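Histidinol-phosphatase (Listeria monocytogenes serotype 4b str. H7858, PDB 6NLR) probably hydrolyses L-histidinol phosphate to L-histidinol and phosphate, a late step of histidine biosynthesis, at a trinuclear metal centre. Local coordinates at residues 34-39 / 87-92; 154-159 / 201-206. One frame throughout, in Å; residues are numbered along the deposited sequence.

In the fold
Both contacts belong to the PHP domain, whose family is related to TIM barrels, but they serve different layers of it. Interaction 1 joins two neighbouring parallel strands, and interaction 2 joins two helices. They lie on opposite sides of the chain's centre, with their own centres about 31 Å apart and nearest atoms about 15 Å apart, so they do not touch. Interaction 1 leads to the metals: the Glu39 side chain is about 5 Å from a manganese ion and that of Val38 about 6 Å from the cobalt ion. His40 and Glu93, just beyond its segments, are metal ligands. Interaction 2 lies farther out, its centre about 19 Å from that of the chain.

Interaction 1. Residues 34-39 / 87-92; sequences EYSIVE and LIHIGF
Tyr35 and Ile37 bind residues 87-92 through both their N-H and C=O groups, forming a parallel ladder. Tyr35 N donates to Leu87 O and Tyr35 O accepts from His89 N, each at 2.9 Å. Ile37 N then reaches His89 O at 2.9 Å, and Ile37 O receives Gly91 N at 2.8 Å. The ladder fades toward the metal end, where Glu39 N and Gly91 O form only a weak bond of 3.5 Å. Gly91 O is also hydrogen-bonded to Tyr71 OH, a firmer partner than Glu39 N.

One side-chain hydrogen bond crosses the strands, on the sheet face carrying Glu34, Ser36 and His89. Glu34 stretches across to the neighbouring strand, its CG trans to the main-chain nitrogen (chi1 -166°) and its chain straight beyond, which puts OE2 2.6 Å from His89 NE2. The oxygen lies in the imidazole plane and uses its anti lone pair, while the carboxylate is turned 55° from the ring. Ser36 OG packs against His89 CB at 3.4 Å; its hydrogen bond goes to Asp117.

Apolar packing dominates the face of Tyr35, Ile37, Ile88 and Ile90. Ile37 CD1 meets Ile88 CG2 diagonally at 3.7 Å, and helices 20-29 and 68-81 cover this side. Glu39, the polar residue at its metal end, turns its carboxylate away from residues 87-92 to bond Thr9 and His8, placing it in the second shell of the cobalt ligand His8.

Because His89 ND1 bonds Asp116 as well, its imidazole is held at both nitrogens by carboxylates, which fixes the ring's rotation and would probably stabilise the imidazolium form.

Interaction 2. Residues 154-159 / 201-206; sequences QAQLAY and EEVMEK
The carboxylate of Glu202 and the amide of Gln156 each carry a methyl group on one face. Leu157 CD1 stands almost squarely above the Glu202 carboxylate, 3.7 Å from CD and 3.8 Å from both OE1 and OE2. Over the Gln156 amide, Val203 CG2 sits toward the oxygen end, 3.6 Å from OE1; at the amide's other end NE2 is hydrogen-bonded to Gln186. Leu157 is the hub of the contact. Its CG lies anti to the carbonyl carbon (chi1 -70°), an orientation that carries the isobutyl group across to residues 201-206, where CD2 packs against Val203 CG2 at 3.8 Å.

The segments belong to helices 152-168 and 201-217, which run nearly parallel here, 13° apart with axes 10.1 Å from each other. Strand 178-179 comes between them in sequence, consistent with neighbouring helices of the outer layer in a barrel-like PHP fold.

Further along helix 201-217, Lys206 bends at chi2 and chi4 to deliver NZ to Leu157 O, a hydrogen bond of 3.2 Å whose donor is tilted 31° from the carbonyl plane. The same ammonium group has a long, weak ion pair with Glu161, one turn further along helix 152-168.

Interaction 1. Residues 34-39 / 87-92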
loop_
_atom_site.group_PDB
_atom_site.type_symbol
_atom_site.label_atom_id
_atom_site.label_comp_id
_atom_site.label_asym_id
_atom_site.label_seq_id
_atom_site.Cartn_x
_atom_site.Cartn_y
_atom_site.Cartn_z
ATOM N N GLU A 34 13.628 -9.323 -9.504
ATOM C CA GLU A 34 12.461 -8.552 -9.995
ATOM C C GLU A 34 12.062 -7.521 -8.942
ATOM O O GLU A 34 12.065 -7.850 -7.744
ATOM C CB GLU A 34 11.331 -9.507 -10.325
ATOM C CG GLU A 34 10.242 -8.873 -11.132
ATOM C CD GLU A 34 9.244 -9.868 -11.696
ATOM O OE1 GLU A 34 9.402 -11.043 -11.421
ATOM O OE2 GLU A 34 8.308 -9.444 -12.391
ATOM N N TYR A 35 11.761 -6.303 -9.379
ATOM C CA TYR A 35 11.707 -5.111 -8.504
ATOM C C TYR A 35 10.727 -4.107 -9.106
ATOM O O TYR A 35 10.953 -3.684 -10.255
ATOM C CB TYR A 35 13.136 -4.594 -8.357
ATOM C CG TYR A 35 13.343 -3.452 -7.401
ATOM C CD1 TYR A 35 13.091 -2.150 -7.800
ATOM C CD2 TYR A 35 13.864 -3.654 -6.136
ATOM C CE1 TYR A 35 13.340 -1.077 -6.970
ATOM C CE2 TYR A 35 14.095 -2.591 -5.281
ATOM C CZ TYR A 35 13.846 -1.296 -5.702
ATOM O OH TYR A 35 14.101 -0.222 -4.898
ATOM N N SER A 36 9.685 -3.740 -8.359
ATOM C CA SER A 36 8.658 -2.766 -8.791
ATOM C C SER A 36 8.840 -1.446 -8.036
ATOM O O SER A 36 8.848 -1.418 -6.788
ATOM C CB SER A 36 7.258 -3.325 -8.646
ATOM O OG SER A 36 7.031 -4.368 -9.583
ATOM N N ILE A 37 8.988 -0.379 -8.812
ATOM C CA ILE A 37 8.934 1.017 -8.345
ATOM C C ILE A 37 7.484 1.456 -8.490
ATOM O O ILE A 37 7.027 1.621 -9.644
ATOM C CB ILE A 37 9.888 1.897 -9.150
ATOM C CG1 ILE A 37 11.322 1.368 -9.079
ATOM C CG2 ILE A 37 9.774 3.337 -8.668
ATOM C CD1 ILE A 37 12.222 1.942 -10.137
ATOM N N VAL A 38 6.798 1.606 -7.360
ATOM C CA VAL A 38 5.369 1.969 -7.332
ATOM C C VAL A 38 5.223 3.189 -6.423
ATOM O O VAL A 38 4.728 3.077 -5.280
ATOM C CB VAL A 38 4.490 0.760 -6.949
ATOM C CG1 VAL A 38 4.378 -0.195 -8.130
ATOM C CG2 VAL A 38 5.012 0.018 -5.730
ATOM N N GLU A 39 5.666 4.327 -6.931
ATOM C CA GLU A 39 5.657 5.590 -6.170
ATOM C C GLU A 39 4.204 6.024 -5.937
ATOM O O GLU A 39 3.318 5.707 -6.777
ATOM C CB GLU A 39 6.464 6.650 -6.907
ATOM C CG GLU A 39 6.749 7.840 -6.036
ATOM C CD GLU A 39 7.328 7.436 -4.683
ATOM O OE1 GLU A 39 8.542 7.233 -4.613
ATOM O OE2 GLU A 39 6.530 7.310 -3.729
ATOM N N LEU A 87 14.996 -7.269 -13.343
ATOM C CA LEU A 87 13.803 -6.829 -14.093
ATOM C C LEU A 87 13.067 -5.778 -13.252
ATOM O O LEU A 87 12.514 -6.134 -12.190
ATOM C CB LEU A 87 12.923 -8.034 -14.424
ATOM C CG LEU A 87 11.622 -7.691 -15.154
ATOM C CD1 LEU A 87 11.927 -6.906 -16.431
ATOM C CD2 LEU A 87 10.829 -8.967 -15.454
ATOM N N ILE A 88 13.065 -4.530 -13.713
ATOM C CA ILE A 88 12.415 -3.394 -12.998
ATOM C C ILE A 88 11.079 -3.076 -13.662
ATOM O O ILE A 88 11.052 -2.897 -14.874
ATOM C CB ILE A 88 13.371 -2.195 -12.922
ATOM C CG1 ILE A 88 14.580 -2.575 -12.056
ATOM C CG2 ILE A 88 12.644 -0.960 -12.413
ATOM C CD1 ILE A 88 15.663 -1.546 -11.978
ATOM N N HIS A 89 10.016 -3.039 -12.874
ATOM C CA HIS A 89 8.683 -2.565 -13.308
ATOM C C HIS A 89 8.486 -1.153 -12.751
ATOM O O HIS A 89 9.063 -0.831 -11.689
ATOM C CB HIS A 89 7.570 -3.524 -12.878
ATOM C CG HIS A 89 7.753 -4.935 -13.317
ATOM N ND1 HIS A 89 7.746 -5.300 -14.631
ATOM C CD2 HIS A 89 7.933 -6.081 -12.601
ATOM C CE1 HIS A 89 7.915 -6.614 -14.728
ATOM N NE2 HIS A 89 8.038 -7.117 -13.479
ATOM N N ILE A 90 7.733 -0.333 -13.473
ATOM C CA ILE A 90 7.446 1.071 -13.101
ATOM C C ILE A 90 5.936 1.238 -13.032
ATOM O O ILE A 90 5.238 0.889 -13.968
ATOM C CB ILE A 90 8.084 2.039 -14.105
ATOM C CG1 ILE A 90 9.582 1.757 -14.271
ATOM C CG2 ILE A 90 7.806 3.469 -13.674
ATOM C CD1 ILE A 90 10.239 2.525 -15.388
ATOM N N GLY A 91 5.451 1.798 -11.943
ATOM C CA GLY A 91 4.031 2.150 -11.817
ATOM C C GLY A 91 3.806 2.998 -10.598
ATOM O O GLY A 91 4.716 3.765 -10.208
ATOM N N PHE A 92 2.613 2.902 -10.038
ATOM C CA PHE A 92 2.204 3.710 -8.874
ATOM C C PHE A 92 1.609 2.827 -7.797
ATOM O O PHE A 92 0.969 1.789 -8.109
ATOM C CB PHE A 92 1.158 4.740 -9.306
ATOM C CG PHE A 92 1.673 5.712 -10.328
ATOM C CD1 PHE A 92 2.530 6.742 -9.955
ATOM C CD2 PHE A 92 1.335 5.569 -11.663
ATOM C CE1 PHE A 92 3.032 7.628 -10.898
ATOM C CE2 PHE A 92 1.806 6.480 -12.597
ATOM C CZ PHE A 92 2.646 7.504 -12.212
#

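Interaction 2. Residues 154-159 / 201-206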
loop_
_atom_site.group_PDB
_atom_site.type_symbol
_atom_site.label_atom_id
_atom_site.label_comp_id
_atom_site.label_asym_id
_atom_site.label_seq_id
_atom_site.Cartn_x
_atom_site.Cartn_y
_atom_site.Cartn_z
ATOM N N GLN A 154 -14.549 -0.897 15.439
ATOM C CA GLN A 154 -15.407 -0.120 14.505
ATOM C C GLN A 154 -14.519 0.489 13.399
ATOM O O GLN A 154 -14.943 0.504 12.238
ATOM C CB GLN A 154 -16.206 0.932 15.262
ATOM C CG GLN A 154 -17.276 0.347 16.179
ATOM C CD GLN A 154 -16.806 0.225 17.611
ATOM O OE1 GLN A 154 -15.649 -0.047 17.891
ATOM N NE2 GLN A 154 -17.696 0.466 18.557
ATOM N N ALA A 155 -13.313 0.950 13.744
ATOM C CA ALA A 155 -12.318 1.475 12.783
ATOM C C ALA A 155 -11.873 0.363 11.829
ATOM O O ALA A 155 -11.782 0.659 10.606
ATOM C CB ALA A 155 -11.143 2.092 13.495
ATOM N N GLN A 156 -11.633 -0.854 12.351
ATOM C CA GLN A 156 -11.243 -2.024 11.523
ATOM C C GLN A 156 -12.342 -2.247 10.473
ATOM O O GLN A 156 -12.029 -2.449 9.277
ATOM C CB GLN A 156 -11.098 -3.315 12.335
ATOM C CG GLN A 156 -9.865 -3.388 13.204
ATOM C CD GLN A 156 -9.877 -4.594 14.113
ATOM O OE1 GLN A 156 -10.859 -4.869 14.798
ATOM N NE2 GLN A 156 -8.775 -5.321 14.138
ATOM N N LEU A 157 -13.595 -2.240 10.916
ATOM C CA LEU A 157 -14.718 -2.606 10.021
ATOM C C LEU A 157 -14.925 -1.493 8.981
ATOM O O LEU A 157 -15.205 -1.828 7.809
ATOM C CB LEU A 157 -15.968 -2.873 10.863
ATOM C CG LEU A 157 -15.884 -4.141 11.701
ATOM C CD1 LEU A 157 -16.961 -4.194 12.757
ATOM C CD2 LEU A 157 -15.960 -5.338 10.793
ATOM N N ALA A 158 -14.760 -0.221 9.362
ATOM C CA ALA A 158 -14.863 0.894 8.387
ATOM C C ALA A 158 -13.720 0.785 7.357
ATOM O O ALA A 158 -13.944 0.972 6.148
ATOM C CB ALA A 158 -14.834 2.195 9.103
ATOM N N TYR A 159 -12.528 0.458 7.827
ATOM C CA TYR A 159 -11.328 0.264 6.968
ATOM C C TYR A 159 -11.594 -0.862 5.962
ATOM O O TYR A 159 -11.381 -0.660 4.725
ATOM C CB TYR A 159 -10.102 -0.009 7.837
ATOM C CG TYR A 159 -8.935 -0.529 7.050
ATOM C CD1 TYR A 159 -8.131 0.341 6.307
ATOM C CD2 TYR A 159 -8.663 -1.890 7.002
ATOM C CE1 TYR A 159 -7.079 -0.139 5.548
ATOM C CE2 TYR A 159 -7.592 -2.373 6.278
ATOM C CZ TYR A 159 -6.810 -1.506 5.531
ATOM O OH TYR A 159 -5.766 -2.013 4.798
ATOM N N GLU A 201 -15.429 -11.963 15.332
ATOM C CA GLU A 201 -16.063 -12.824 14.307
ATOM C C GLU A 201 -16.500 -11.941 13.135
ATOM O O GLU A 201 -16.320 -12.367 11.981
ATOM C CB GLU A 201 -17.228 -13.602 14.920
ATOM C CG GLU A 201 -17.884 -14.551 13.940
ATOM C CD GLU A 201 -16.899 -15.354 13.094
ATOM O OE1 GLU A 201 -16.091 -16.101 13.702
ATOM O OE2 GLU A 201 -16.890 -15.158 11.830
ATOM N N GLU A 202 -17.017 -10.753 13.414
ATOM C CA GLU A 202 -17.466 -9.803 12.369
ATOM C C GLU A 202 -16.270 -9.370 11.504
ATOM O O GLU A 202 -16.408 -9.319 10.262
ATOM C CB GLU A 202 -18.164 -8.591 12.989
ATOM C CG GLU A 202 -18.890 -7.768 11.932
ATOM C CD GLU A 202 -19.707 -6.593 12.450
ATOM O OE1 GLU A 202 -19.848 -6.463 13.684
ATOM O OE2 GLU A 202 -20.185 -5.806 11.614
ATOM N N VAL A 203 -15.129 -9.043 12.114
ATOM C CA VAL A 203 -13.911 -8.667 11.323
ATOM C C VAL A 203 -13.512 -9.857 10.448
ATOM O O VAL A 203 -13.206 -9.685 9.262
ATOM C CB VAL A 203 -12.783 -8.192 12.247
ATOM C CG1 VAL A 203 -11.422 -8.211 11.570
ATOM C CG2 VAL A 203 -13.105 -6.820 12.824
HETATM N N MSE A 204 -13.564 -11.068 11.022
HETATM C CA MSE A 204 -13.139 -12.255 10.300
HETATM C C MSE A 204 -14.046 -12.514 9.093
HETATM O O MSE A 204 -13.557 -12.893 8.029
HETATM C CB MSE A 204 -13.113 -13.483 11.210
HETATM C CG MSE A 204 -11.896 -13.575 12.107
HETATM SE SE MSE A 204 -10.186 -13.293 11.120
HETATM C CE MSE A 204 -10.307 -14.533 9.602
ATOM N N GLU A 205 -15.354 -12.315 9.278
ATOM C CA GLU A 205 -16.329 -12.507 8.211
ATOM C C GLU A 205 -16.079 -11.494 7.081
ATOM O O GLU A 205 -16.129 -11.883 5.895
ATOM C CB GLU A 205 -17.754 -12.370 8.760
ATOM C CG GLU A 205 -18.848 -12.543 7.713
ATOM C CD GLU A 205 -18.814 -13.837 6.892
ATOM O OE1 GLU A 205 -18.266 -14.853 7.383
ATOM O OE2 GLU A 205 -19.339 -13.838 5.754
ATOM N N LYS A 206 -15.768 -10.250 7.441
ATOM C CA LYS A 206 -15.445 -9.186 6.465
ATOM C C LYS A 206 -14.192 -9.587 5.673
ATOM O O LYS A 206 -14.177 -9.366 4.441
ATOM C CB LYS A 206 -15.291 -7.837 7.167
ATOM C CG LYS A 206 -16.424 -6.852 6.903
ATOM C CD LYS A 206 -16.288 -6.074 5.594
ATOM C CE LYS A 206 -17.203 -4.860 5.507
ATOM N NZ LYS A 206 -17.195 -4.065 6.772
#